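Side-chain contacts in transcriptional regulator, TetR family (PDB 3VPR), which acts as a dimeric transcriptional repressor, probably by binding regulatory DNA through helix-turn-helix domains: residues G34-K37 with A38-Y41; P75-A78 with L79-F82; A87-F90 with E91-P95; F96-T99 with M100-I104; L130-G133 with V134-V138. One frame throughout, in Å; residues are numbered along the deposited sequence.

Contact 1. Residues G34-K37 with A38-Y41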
loop_
_atom_site.group_PDB
_atom_site.type_symbol
_atom_site.label_atom_id
_atom_site.label_comp_id
_atom_site.label_asym_id
_atom_site.label_seq_id
_atom_site.Cartn_x
_atom_site.Cartn_y
_atom_site.Cartn_z
ATOM N N GLY A 34 -0.952 8.320 32.159
ATOM C CA GLY A 34 -1.053 8.584 33.585
ATOM C C GLY A 34 -0.543 7.445 34.460
ATOM O O GLY A 34 -1.008 7.227 35.589
ATOM N N LEU A 35 0.435 6.716 33.945
ATOM C CA LEU A 35 1.003 5.603 34.683
ATOM C C LEU A 35 2.505 5.759 34.733
ATOM O O LEU A 35 3.091 6.485 33.932
ATOM C CB LEU A 35 0.641 4.287 33.990
ATOM C CG LEU A 35 -0.865 4.035 33.829
ATOM C CD1 LEU A 35 -1.120 2.889 32.848
ATOM C CD2 LEU A 35 -1.470 3.739 35.196
ATOM N N SER A 36 3.131 5.095 35.692
ATOM C CA SER A 36 4.584 5.137 35.789
ATOM C C SER A 36 5.109 4.163 34.727
ATOM O O SER A 36 4.374 3.282 34.254
ATOM C CB SER A 36 5.039 4.683 37.176
ATOM O OG SER A 36 4.471 3.426 37.511
ATOM N N LYS A 37 6.367 4.339 34.343
ATOM C CA LYS A 37 6.990 3.470 33.358
ATOM C C LYS A 37 6.990 2.045 33.905
ATOM O O LYS A 37 6.928 1.078 33.147
ATOM C CB LYS A 37 8.427 3.914 33.096
ATOM C CG LYS A 37 8.561 5.301 32.499
ATOM C CD LYS A 37 10.021 5.732 32.489
ATOM C CE LYS A 37 10.574 5.837 33.912
ATOM N NZ LYS A 37 12.053 6.042 33.942
ATOM N N ALA A 38 7.054 1.928 35.229
ATOM C CA ALA A 38 7.069 0.627 35.883
ATOM C C ALA A 38 5.775 -0.122 35.605
ATOM O O ALA A 38 5.786 -1.326 35.336
ATOM C CB ALA A 38 7.269 0.794 37.401
ATOM N N ALA A 39 4.660 0.598 35.676
ATOM C CA ALA A 39 3.356 0.000 35.432
ATOM C C ALA A 39 3.269 -0.544 34.004
ATOM O O ALA A 39 2.680 -1.608 33.768
ATOM C CB ALA A 39 2.258 1.031 35.675
ATOM N N LEU A 40 3.853 0.193 33.058
ATOM C CA LEU A 40 3.851 -0.218 31.655
ATOM C C LEU A 40 4.694 -1.473 31.460
ATOM O O LEU A 40 4.261 -2.421 30.808
ATOM C CB LEU A 40 4.390 0.897 30.754
ATOM C CG LEU A 40 3.428 2.050 30.474
ATOM C CD1 LEU A 40 4.050 3.020 29.457
ATOM C CD2 LEU A 40 2.136 1.479 29.929
ATOM N N TYR A 41 5.895 -1.475 32.028
ATOM C CA TYR A 41 6.765 -2.630 31.907
ATOM C C TYR A 41 6.154 -3.870 32.564
ATOM O O TYR A 41 6.313 -4.986 32.062
ATOM C CB TYR A 41 8.131 -2.321 32.522
ATOM C CG TYR A 41 8.984 -1.401 31.661
ATOM C CD1 TYR A 41 9.226 -1.694 30.319
ATOM C CD2 TYR A 41 9.565 -0.259 32.193
ATOM C CE1 TYR A 41 10.028 -0.868 29.533
ATOM C CE2 TYR A 41 10.368 0.569 31.418
ATOM C CZ TYR A 41 10.597 0.263 30.092
ATOM O OH TYR A 41 11.380 1.096 29.324
#

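Contact 2. Residues P75-A78 with L79-F82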
loop_
_atom_site.group_PDB
_atom_site.type_symbol
_atom_site.label_atom_id
_atom_site.label_comp_id
_atom_site.label_asym_id
_atom_site.label_seq_id
_atom_site.Cartn_x
_atom_site.Cartn_y
_atom_site.Cartn_z
ATOM N N PRO A 75 -19.548 -18.514 -3.925
ATOM C CA PRO A 75 -18.217 -17.895 -4.029
ATOM C C PRO A 75 -18.240 -16.385 -4.280
ATOM O O PRO A 75 -17.369 -15.666 -3.799
ATOM C CB PRO A 75 -17.569 -18.658 -5.184
ATOM C CG PRO A 75 -18.213 -20.021 -5.086
ATOM C CD PRO A 75 -19.657 -19.678 -4.826
ATOM N N LYS A 76 -19.229 -15.908 -5.031
ATOM C CA LYS A 76 -19.335 -14.479 -5.318
ATOM C C LYS A 76 -19.707 -13.695 -4.072
ATOM O O LYS A 76 -19.177 -12.610 -3.821
ATOM C CB LYS A 76 -20.378 -14.212 -6.405
ATOM C CG LYS A 76 -20.040 -14.793 -7.775
ATOM C CD LYS A 76 -20.981 -14.253 -8.848
ATOM C CE LYS A 76 -22.444 -14.519 -8.502
ATOM N NZ LYS A 76 -23.390 -13.820 -9.426
ATOM N N GLU A 77 -20.631 -14.253 -3.299
ATOM C CA GLU A 77 -21.103 -13.630 -2.070
ATOM C C GLU A 77 -20.045 -13.776 -0.971
ATOM O O GLU A 77 -19.914 -12.921 -0.098
ATOM C CB GLU A 77 -22.417 -14.291 -1.650
ATOM C CG GLU A 77 -23.170 -13.569 -0.555
ATOM C CD GLU A 77 -23.441 -12.118 -0.901
ATOM O OE1 GLU A 77 -23.809 -11.840 -2.060
ATOM O OE2 GLU A 77 -23.295 -11.257 -0.006
ATOM N N ALA A 78 -19.288 -14.869 -1.027
ATOM C CA ALA A 78 -18.241 -15.116 -0.053
ATOM C C ALA A 78 -17.121 -14.092 -0.244
ATOM O O ALA A 78 -16.516 -13.615 0.722
ATOM C CB ALA A 78 -17.694 -16.530 -0.227
ATOM N N LEU A 79 -16.845 -13.752 -1.498
ATOM C CA LEU A 79 -15.794 -12.786 -1.781
ATOM C C LEU A 79 -16.229 -11.407 -1.304
ATOM O O LEU A 79 -15.438 -10.675 -0.720
ATOM C CB LEU A 79 -15.488 -12.749 -3.280
ATOM C CG LEU A 79 -14.450 -11.697 -3.706
ATOM C CD1 LEU A 79 -13.101 -12.021 -3.078
ATOM C CD2 LEU A 79 -14.339 -11.659 -5.228
ATOM N N ARG A 80 -17.497 -11.066 -1.523
ATOM C CA ARG A 80 -17.995 -9.751 -1.116
ATOM C C ARG A 80 -17.971 -9.567 0.399
ATOM O O ARG A 80 -17.578 -8.508 0.906
ATOM C CB ARG A 80 -19.415 -9.522 -1.645
ATOM C CG ARG A 80 -19.965 -8.119 -1.331
ATOM C CD ARG A 80 -21.293 -7.828 -2.057
ATOM N NE ARG A 80 -22.448 -8.515 -1.470
ATOM C CZ ARG A 80 -23.028 -8.183 -0.316
ATOM N NH1 ARG A 80 -22.577 -7.162 0.402
ATOM N NH2 ARG A 80 -24.070 -8.875 0.122
ATOM N N ARG A 81 -18.385 -10.603 1.120
ATOM C CA ARG A 81 -18.393 -10.532 2.568
ATOM C C ARG A 81 -16.966 -10.419 3.074
ATOM O O ARG A 81 -16.682 -9.652 3.976
ATOM C CB ARG A 81 -19.079 -11.762 3.156
ATOM C CG ARG A 81 -20.478 -11.976 2.597
ATOM C CD ARG A 81 -21.393 -12.593 3.630
ATOM N NE ARG A 81 -21.718 -11.625 4.671
ATOM C CZ ARG A 81 -22.006 -11.946 5.926
ATOM N NH1 ARG A 81 -22.008 -13.218 6.309
ATOM N NH2 ARG A 81 -22.286 -10.990 6.805
ATOM N N PHE A 82 -16.055 -11.178 2.487
ATOM C CA PHE A 82 -14.677 -11.088 2.917
ATOM C C PHE A 82 -14.177 -9.639 2.775
ATOM O O PHE A 82 -13.648 -9.056 3.724
ATOM C CB PHE A 82 -13.811 -12.018 2.082
ATOM C CG PHE A 82 -12.353 -11.999 2.457
ATOM C CD1 PHE A 82 -11.513 -10.977 2.018
ATOM C CD2 PHE A 82 -11.810 -13.024 3.231
ATOM C CE1 PHE A 82 -10.146 -10.986 2.341
ATOM C CE2 PHE A 82 -10.461 -13.038 3.553
ATOM C CZ PHE A 82 -9.625 -12.022 3.109
#

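Contact 3. Residues A87-F90 with E91-P95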
loop_
_atom_site.group_PDB
_atom_site.type_symbol
_atom_site.label_atom_id
_atom_site.label_comp_id
_atom_site.label_asym_id
_atom_site.label_seq_id
_atom_site.Cartn_x
_atom_site.Cartn_y
_atom_site.Cartn_z
ATOM N N ALA A 87 -12.712 -4.410 5.284
ATOM C CA ALA A 87 -12.789 -2.949 5.276
ATOM C C ALA A 87 -13.492 -2.377 6.503
ATOM O O ALA A 87 -13.108 -1.325 7.012
ATOM C CB ALA A 87 -13.506 -2.471 3.996
ATOM N N ARG A 88 -14.536 -3.054 6.968
ATOM C CA ARG A 88 -15.248 -2.580 8.147
ATOM C C ARG A 88 -14.343 -2.697 9.368
ATOM O O ARG A 88 -14.213 -1.757 10.147
ATOM C CB ARG A 88 -16.531 -3.377 8.377
ATOM C CG ARG A 88 -17.139 -3.118 9.747
ATOM C CD ARG A 88 -18.515 -3.727 9.908
ATOM N NE ARG A 88 -19.556 -2.849 9.391
ATOM C CZ ARG A 88 -20.858 -3.020 9.593
ATOM N NH1 ARG A 88 -21.302 -4.047 10.309
ATOM N NH2 ARG A 88 -21.720 -2.159 9.074
ATOM N N TYR A 89 -13.710 -3.853 9.530
ATOM C CA TYR A 89 -12.820 -4.054 10.661
ATOM C C TYR A 89 -11.695 -3.022 10.614
ATOM O O TYR A 89 -11.340 -2.427 11.625
ATOM C CB TYR A 89 -12.217 -5.453 10.627
ATOM C CG TYR A 89 -11.443 -5.773 11.875
ATOM C CD1 TYR A 89 -12.097 -6.189 13.029
ATOM C CD2 TYR A 89 -10.059 -5.634 11.915
ATOM C CE1 TYR A 89 -11.402 -6.457 14.197
ATOM C CE2 TYR A 89 -9.346 -5.904 13.079
ATOM C CZ TYR A 89 -10.026 -6.312 14.219
ATOM O OH TYR A 89 -9.337 -6.573 15.386
ATOM N N PHE A 90 -11.125 -2.820 9.432
ATOM C CA PHE A 90 -10.044 -1.856 9.272
ATOM C C PHE A 90 -10.453 -0.476 9.792
ATOM O O PHE A 90 -9.722 0.150 10.557
ATOM C CB PHE A 90 -9.648 -1.759 7.797
ATOM C CG PHE A 90 -9.079 -0.423 7.410
ATOM C CD1 PHE A 90 -7.820 -0.033 7.860
ATOM C CD2 PHE A 90 -9.812 0.457 6.600
ATOM C CE1 PHE A 90 -7.284 1.222 7.509
ATOM C CE2 PHE A 90 -9.288 1.715 6.242
ATOM C CZ PHE A 90 -8.023 2.097 6.698
ATOM N N GLU A 91 -11.633 -0.019 9.386
ATOM C CA GLU A 91 -12.125 1.287 9.790
ATOM C C GLU A 91 -12.470 1.433 11.272
ATOM O O GLU A 91 -12.288 2.504 11.841
ATOM C CB GLU A 91 -13.348 1.669 8.950
ATOM C CG GLU A 91 -14.085 2.905 9.472
ATOM C CD GLU A 91 -15.046 3.492 8.456
ATOM O OE1 GLU A 91 -15.837 2.722 7.862
ATOM O OE2 GLU A 91 -15.015 4.727 8.258
ATOM N N GLU A 92 -12.979 0.374 11.893
ATOM C CA GLU A 92 -13.344 0.439 13.306
ATOM C C GLU A 92 -12.102 0.395 14.196
ATOM O O GLU A 92 -12.118 0.878 15.327
ATOM C CB GLU A 92 -14.255 -0.733 13.675
ATOM C CG GLU A 92 -15.488 -0.879 12.807
ATOM C CD GLU A 92 -16.261 -2.142 13.128
ATOM O OE1 GLU A 92 -15.635 -3.223 13.156
ATOM O OE2 GLU A 92 -17.488 -2.058 13.348
ATOM N N ASN A 93 -11.023 -0.182 13.679
ATOM C CA ASN A 93 -9.782 -0.313 14.439
ATOM C C ASN A 93 -8.639 0.393 13.705
ATOM O O ASN A 93 -7.494 -0.064 13.713
ATOM C CB ASN A 93 -9.478 -1.806 14.608
ATOM C CG ASN A 93 -10.617 -2.552 15.284
ATOM O OD1 ASN A 93 -10.784 -2.469 16.496
ATOM N ND2 ASN A 93 -11.419 -3.264 14.499
ATOM N N TYR A 94 -8.973 1.512 13.072
ATOM C CA TYR A 94 -8.023 2.297 12.292
ATOM C C TYR A 94 -6.648 2.507 12.934
ATOM O O TYR A 94 -5.620 2.185 12.336
ATOM C CB TYR A 94 -8.648 3.653 11.951
ATOM C CG TYR A 94 -7.774 4.526 11.088
ATOM C CD1 TYR A 94 -7.671 4.299 9.722
ATOM C CD2 TYR A 94 -7.050 5.582 11.639
ATOM C CE1 TYR A 94 -6.875 5.099 8.922
ATOM C CE2 TYR A 94 -6.245 6.392 10.846
ATOM C CZ TYR A 94 -6.165 6.142 9.487
ATOM O OH TYR A 94 -5.368 6.929 8.688
ATOM N N PRO A 95 -6.605 3.058 14.159
ATOM C CA PRO A 95 -5.295 3.270 14.789
ATOM C C PRO A 95 -4.412 2.023 14.946
ATOM O O PRO A 95 -3.186 2.122 14.882
ATOM C CB PRO A 95 -5.644 3.939 16.125
ATOM C CG PRO A 95 -7.090 3.581 16.352
ATOM C CD PRO A 95 -7.699 3.586 14.994
#

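Contact 4. Residues F96-T99 with M100-I104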
loop_
_atom_site.group_PDB
_atom_site.type_symbol
_atom_site.label_atom_id
_atom_site.label_comp_id
_atom_site.label_asym_id
_atom_site.label_seq_id
_atom_site.Cartn_x
_atom_site.Cartn_y
_atom_site.Cartn_z
ATOM N N PHE A 96 -5.020 0.856 15.149
ATOM C CA PHE A 96 -4.244 -0.375 15.279
ATOM C C PHE A 96 -3.567 -0.739 13.959
ATOM O O PHE A 96 -2.460 -1.280 13.944
ATOM C CB PHE A 96 -5.135 -1.542 15.702
ATOM C CG PHE A 96 -5.593 -1.472 17.124
ATOM C CD1 PHE A 96 -6.695 -0.702 17.476
ATOM C CD2 PHE A 96 -4.919 -2.176 18.117
ATOM C CE1 PHE A 96 -7.120 -0.634 18.804
ATOM C CE2 PHE A 96 -5.335 -2.116 19.453
ATOM C CZ PHE A 96 -6.437 -1.343 19.797
ATOM N N PHE A 97 -4.245 -0.452 12.853
ATOM C CA PHE A 97 -3.711 -0.750 11.530
ATOM C C PHE A 97 -2.591 0.200 11.155
ATOM O O PHE A 97 -1.589 -0.220 10.576
ATOM C CB PHE A 97 -4.833 -0.710 10.499
ATOM C CG PHE A 97 -5.651 -1.963 10.475
ATOM C CD1 PHE A 97 -5.289 -3.029 9.655
ATOM C CD2 PHE A 97 -6.732 -2.114 11.327
ATOM C CE1 PHE A 97 -5.994 -4.230 9.693
ATOM C CE2 PHE A 97 -7.441 -3.312 11.371
ATOM C CZ PHE A 97 -7.071 -4.369 10.554
ATOM N N VAL A 98 -2.754 1.474 11.489
ATOM C CA VAL A 98 -1.719 2.450 11.196
ATOM C C VAL A 98 -0.473 2.072 11.997
ATOM O O VAL A 98 0.654 2.222 11.527
ATOM C CB VAL A 98 -2.172 3.877 11.573
ATOM C CG1 VAL A 98 -1.005 4.861 11.412
ATOM C CG2 VAL A 98 -3.343 4.293 10.688
ATOM N N THR A 99 -0.679 1.552 13.199
ATOM C CA THR A 99 0.447 1.165 14.043
ATOM C C THR A 99 1.158 -0.061 13.477
ATOM O O THR A 99 2.382 -0.068 13.325
ATOM C CB THR A 99 -0.013 0.846 15.487
ATOM O OG1 THR A 99 -0.549 2.028 16.097
ATOM C CG2 THR A 99 1.161 0.339 16.321
HETATM N N MSE A 100 0.383 -1.095 13.170
HETATM C CA MSE A 100 0.924 -2.339 12.633
HETATM C C MSE A 100 1.734 -2.200 11.336
HETATM O O MSE A 100 2.839 -2.734 11.222
HETATM C CB MSE A 100 -0.204 -3.335 12.382
HETATM C CG MSE A 100 0.269 -4.523 11.576
HETATM SE SE MSE A 100 -1.098 -5.259 10.473
HETATM C CE MSE A 100 -1.242 -3.837 9.174
ATOM N N LEU A 101 1.167 -1.501 10.358
ATOM C CA LEU A 101 1.818 -1.315 9.067
ATOM C C LEU A 101 3.226 -0.743 9.178
ATOM O O LEU A 101 4.185 -1.325 8.670
ATOM C CB LEU A 101 0.966 -0.401 8.180
ATOM C CG LEU A 101 1.386 -0.299 6.710
ATOM C CD1 LEU A 101 1.283 -1.674 6.071
ATOM C CD2 LEU A 101 0.496 0.697 5.967
ATOM N N GLN A 102 3.352 0.393 9.851
ATOM C CA GLN A 102 4.644 1.050 9.995
ATOM C C GLN A 102 5.630 0.295 10.885
ATOM O O GLN A 102 6.829 0.259 10.605
ATOM C CB GLN A 102 4.451 2.472 10.545
ATOM C CG GLN A 102 3.991 2.526 11.994
ATOM C CD GLN A 102 3.889 3.946 12.538
ATOM O OE1 GLN A 102 4.856 4.710 12.510
ATOM N NE2 GLN A 102 2.714 4.299 13.044
ATOM N N GLY A 103 5.116 -0.321 11.945
ATOM C CA GLY A 103 5.976 -1.018 12.887
ATOM C C GLY A 103 6.650 -2.320 12.501
ATOM O O GLY A 103 7.594 -2.730 13.175
ATOM N N ILE A 104 6.193 -2.963 11.430
ATOM C CA ILE A 104 6.753 -4.246 10.999
ATOM C C ILE A 104 8.251 -4.473 11.252
ATOM O O ILE A 104 8.631 -5.444 11.911
ATOM C CB ILE A 104 6.466 -4.512 9.495
ATOM C CG1 ILE A 104 6.962 -5.910 9.105
ATOM C CG2 ILE A 104 7.135 -3.451 8.632
ATOM C CD1 ILE A 104 6.235 -7.040 9.813
#

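Contact 5. Residues L130-G133 with V134-V138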
loop_
_atom_site.group_PDB
_atom_site.type_symbol
_atom_site.label_atom_id
_atom_site.label_comp_id
_atom_site.label_asym_id
_atom_site.label_seq_id
_atom_site.Cartn_x
_atom_site.Cartn_y
_atom_site.Cartn_z
ATOM N N LEU A 130 -11.385 -17.757 -3.757
ATOM C CA LEU A 130 -11.203 -17.580 -5.193
ATOM C C LEU A 130 -11.028 -18.925 -5.889
ATOM O O LEU A 130 -11.636 -19.177 -6.929
ATOM C CB LEU A 130 -9.982 -16.694 -5.470
ATOM C CG LEU A 130 -10.095 -15.271 -4.917
ATOM C CD1 LEU A 130 -8.754 -14.542 -5.049
ATOM C CD2 LEU A 130 -11.202 -14.532 -5.657
ATOM N N ARG A 131 -10.201 -19.791 -5.307
ATOM C CA ARG A 131 -9.959 -21.102 -5.893
ATOM C C ARG A 131 -11.255 -21.911 -6.010
ATOM O O ARG A 131 -11.478 -22.600 -7.019
ATOM C CB ARG A 131 -8.917 -21.874 -5.072
ATOM C CG ARG A 131 -8.725 -23.310 -5.522
ATOM C CD ARG A 131 -7.450 -23.925 -4.965
ATOM N NE ARG A 131 -7.144 -23.454 -3.619
ATOM C CZ ARG A 131 -6.226 -22.533 -3.342
ATOM N NH1 ARG A 131 -5.513 -21.986 -4.317
ATOM N NH2 ARG A 131 -6.038 -22.140 -2.095
ATOM N N ARG A 132 -12.108 -21.833 -4.990
ATOM C CA ARG A 132 -13.376 -22.559 -5.040
ATOM C C ARG A 132 -14.206 -22.010 -6.190
ATOM O O ARG A 132 -14.868 -22.762 -6.905
ATOM C CB ARG A 132 -14.155 -22.397 -3.737
ATOM C CG ARG A 132 -13.602 -23.184 -2.556
ATOM C CD ARG A 132 -14.276 -22.722 -1.264
ATOM N NE ARG A 132 -15.698 -22.441 -1.476
ATOM C CZ ARG A 132 -16.463 -21.738 -0.642
ATOM N NH1 ARG A 132 -15.957 -21.235 0.480
ATOM N NH2 ARG A 132 -17.737 -21.520 -0.943
ATOM N N GLY A 133 -14.163 -20.691 -6.363
ATOM C CA GLY A 133 -14.910 -20.054 -7.432
ATOM C C GLY A 133 -14.469 -20.562 -8.787
ATOM O O GLY A 133 -15.297 -20.819 -9.665
ATOM N N VAL A 134 -13.159 -20.706 -8.968
ATOM C CA VAL A 134 -12.635 -21.207 -10.229
ATOM C C VAL A 134 -12.998 -22.687 -10.391
ATOM O O VAL A 134 -13.368 -23.130 -11.474
ATOM C CB VAL A 134 -11.099 -21.034 -10.307
ATOM C CG1 VAL A 134 -10.548 -21.799 -11.510
ATOM C CG2 VAL A 134 -10.740 -19.534 -10.430
ATOM N N GLU A 135 -12.898 -23.446 -9.309
ATOM C CA GLU A 135 -13.213 -24.871 -9.348
ATOM C C GLU A 135 -14.689 -25.129 -9.662
ATOM O O GLU A 135 -15.016 -25.975 -10.491
ATOM C CB GLU A 135 -12.820 -25.519 -8.020
ATOM C CG GLU A 135 -11.339 -25.328 -7.694
ATOM C CD GLU A 135 -10.929 -25.928 -6.366
ATOM O OE1 GLU A 135 -11.712 -25.821 -5.394
ATOM O OE2 GLU A 135 -9.809 -26.489 -6.291
ATOM N N GLN A 136 -15.583 -24.397 -9.007
ATOM C CA GLN A 136 -17.010 -24.572 -9.253
ATOM C C GLN A 136 -17.411 -23.935 -10.575
ATOM O O GLN A 136 -18.582 -23.949 -10.945
ATOM C CB GLN A 136 -17.815 -23.948 -8.121
ATOM C CG GLN A 136 -17.663 -24.673 -6.794
ATOM C CD GLN A 136 -17.958 -23.776 -5.606
ATOM O OE1 GLN A 136 -17.100 -23.004 -5.173
ATOM N NE2 GLN A 136 -19.178 -23.860 -5.080
ATOM N N GLY A 137 -16.434 -23.376 -11.289
ATOM C CA GLY A 137 -16.734 -22.741 -12.557
ATOM C C GLY A 137 -17.492 -21.434 -12.416
ATOM O O GLY A 137 -18.007 -20.920 -13.402
ATOM N N VAL A 138 -17.558 -20.885 -11.203
ATOM C CA VAL A 138 -18.262 -19.621 -10.975
ATOM C C VAL A 138 -17.398 -18.439 -11.406
ATOM O O VAL A 138 -17.904 -17.403 -11.833
ATOM C CB VAL A 138 -18.638 -19.440 -9.494
ATOM C CG1 VAL A 138 -19.373 -18.128 -9.310
ATOM C CG2 VAL A 138 -19.509 -20.599 -9.041
#

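Contact 1. Residues G34-K37 with A38-Y41
The turn of the predicted helix-turn-helix runs into helix 37-44 here, and S36, at the N-cap, closes on A39 across that junction. S36 OG lies 3.4 Å from A39 N and accepts a weak capping bond from it. The hydroxyl can face the first turn because OG stands between the backbone N and the carbonyl carbon (chi1 52°). The carbonyl of S36 works on the same patch: its O is 3.1 Å from A39 N in a weak, strongly bent bond, and takes a second weak one from L40 N at 3.4 Å. Several loose bonds therefore start the helix, and the first sound one follows a residue later, from Y41 N to K37 O, 3.0 Å long and almost straight at 167°.

On the inner side the apolar pair is A39 CB against L35 CB, at 4.0 Å. L35 goes on to T4 and I8 of helix 4-19; buried L40 reaches I8 too and packs on L29 and A30 of helix 26-33. On the outer side the Y41 ring sits obliquely by the K37 carbonyl, CD2 coming to 3.1 Å from K37 O, while the K37 chain bends at chi3 and touches Q27 of helix 26-33. Just upstream, G34 ends helix 26-33 with positive phi in a Schellman motif. One helix ending at a glycine, a short turn and a second helix starting at an N-cap fit a helix-turn-helix of the TetR family, with helix 37-44 the probable recognition helix.

Contact 2. Residues P75-A78 with L79-F82
E77 and R80 lie side by side on the looser, partly exposed side of helix 75-92 and point the same way. E77 OE2 meets R80 NH2 in a salt bridge of 2.5 Å, short enough to be read with some caution. It is a one-oxygen contact, since the carboxylate and guanidinium planes stand 67° apart and cannot pair flat. E77 gets there by setting CG anti to its backbone N (chi1 -168°) and then bending at chi2 (55°), which carries the acid forward along the helix to R80. R80 has a second mate, E84, at NH1, and its chain touches H178 of helix 170-183. Exposed R81 lays its CG 3.9 Å from E77 OE2, but its NE stays 4.9 Å from that oxygen, so no salt bridge forms.

This helix belongs to the all-helical TetR-like C-terminal domain, and its other face is where the packing tightens. A78 sets its methyl on I129 of helix 109-135, L79 reaches L126 and L130, and the F82 ring stacks on that of H122. L79 also touches L185 of the second subunit, which brings the dimer partner to this face.

The backbone is regular beneath both sides: L79 N to P75 O and F82 N to A78 O are each 3.0 Å, and R81 N gives to E77 O over the same length. K76 O, 3.2 Å from R80 N, takes a further bond from H178 NE2.

Contact 3. Residues A87-F90 with E91-P95
Y89 O is gripped twice by N93: the backbone N93 N donates to it at 3.1 Å and the side-chain ND2 at 3.0 Å, the two arriving from opposite faces of the carbonyl plane. This double hold stands at the break between helix 75-92 and helix 94-103 of the TetR-like C-terminal domain. N93 occupies the N-cap position of the second helix, yet its amide turns back to the first, because CG sits beside the backbone N (chi1 -57°). That same turn lays ND2 over the Y89 ring, 3.1 Å above its centre, with amide and ring planes inclined at 38°. The phenol end of Y89 is held from outside, its OH bonded to L57 O of helix 47-70. With an alanine in place of Y89, the N93 amide would probably lose the surface beneath it and be freer to swing, while L57 O would be left without its phenol partner.

R88 and E92 run past each other with their carbons in touch, R88 CG 3.6 Å from E92 CD. Their charges are less close: R88 NE is 4.5 Å from E92 OE2, which lies well out of the guanidinium plane, so between the charges there is attraction but no aimed N-H; the true salt bridge of R88 is to E171. Buried F90 packs on M158 and I159 of helix 144-161, and partly exposed Y94 touches P164. The F90 and Y94 rings lie side by side but inclined at 64°, and F90 CZ comes in at the edge of the Y94 ring, 3.8 Å from Y94 CD1.

Contact 4. Residues F96-T99 with M100-I104
M100 N to F96 O and L101 N to F97 O are backbone bonds of 3.0 Å each, the second nearly straight at 173°, and G103 N gives to T99 O at 3.1 Å, so the contact spans about two turns of helix 94-103.

The side-chain polar bond is Q102 to V98. Q102 NE2 donates to V98 O at 3.3 Å, standing well above the carbonyl plane, 51° out of it, and so away from the lone pairs. Q102 can fold back like this because its CG takes the more crowded place between backbone N and carbonyl carbon (chi1 70°). The amide then lies by the V98 methyl, NE2 being 4.1 Å from V98 CG1. At its other end, OE1 takes a weak bond from Y21 N. A leucine in place of Q102 would probably leave V98 O without this N-H and cut the tie to Y21. T99 OG1 is bonded one turn back, to P95 O.

Among the apolar contacts, the selenomethionine M100 and F97 lie side by side, M100 CE reaching F97 CD1 at 4.2 Å. Further out, F96 packs on I54 and L57 of helix 47-70, and T99 on A13, F16 and T17 of helix 4-19. L101 touches R160 of the second subunit.

The chemistry implies a helix that meets helices 4-19 and 47-70 mainly through apolar side chains, while the polar ties at Q102 and T99 serve to fix those two side chains.

Contact 5. Residues L130-G133 with V134-V138
R132 and Q136 both set CG beside the backbone N (chi1 -74° and -68°), and with matching torsions one turn apart their chains run side by side and point the same way at the end of helix 109-135. The helix stops in a Schellman motif: G137 has positive phi, its N donates to V134 O at 3.1 Å, and V138 N turns back to G133 O, a weak, bent bond of 2.7 Å.

R132 spends its polar end outside the turn, NH2 on V72 O and NH1, weakly, on L70 O, which ties the end of helix 47-70 and the loop after it to this helix end. R131 and E135 also run alongside each other, but the placing of the E135 chain is doubtful, as its CG sits too close to R131 O in the model. Their charged ends are not in contact, and the R131 guanidinium goes instead to a salt bridge with E124.

The last regular turn is firm. V134 N gives to L130 O at 3.0 Å, and Q136 N to R132 O at 2.8 Å, almost straight at 168°. L130 faces inward, against A147 of helix 144-161 and L185 of the second subunit. V134 packs outside the two segments on F139 and V142 of the following loop. G133, which is buried, also pairs by backbone with F139, so the chain that leaves the Schellman turn folds back along the helix it has just left. V138 closes the turn, its CB 3.6 Å from G133 O.

From the N terminus the five contacts come strictly in series; each is local, so none nests in or crosses another and none closes a long loop. Contact 1 belongs to the DNA-binding end, with its centre about 44 Å from that of contact 2 and about 52 Å from that of contact 5. Contacts 2 and 3 share helix 75-92, and contact 3 hands over to helix 94-103, where contact 4 follows; these two touch where F97 packs on Y89 and F90. Contact 5, at the end of helix 109-135, comes back to contact 2: P75 lies on G133, K76 on V138, and L79 on L130, beside the second subunit.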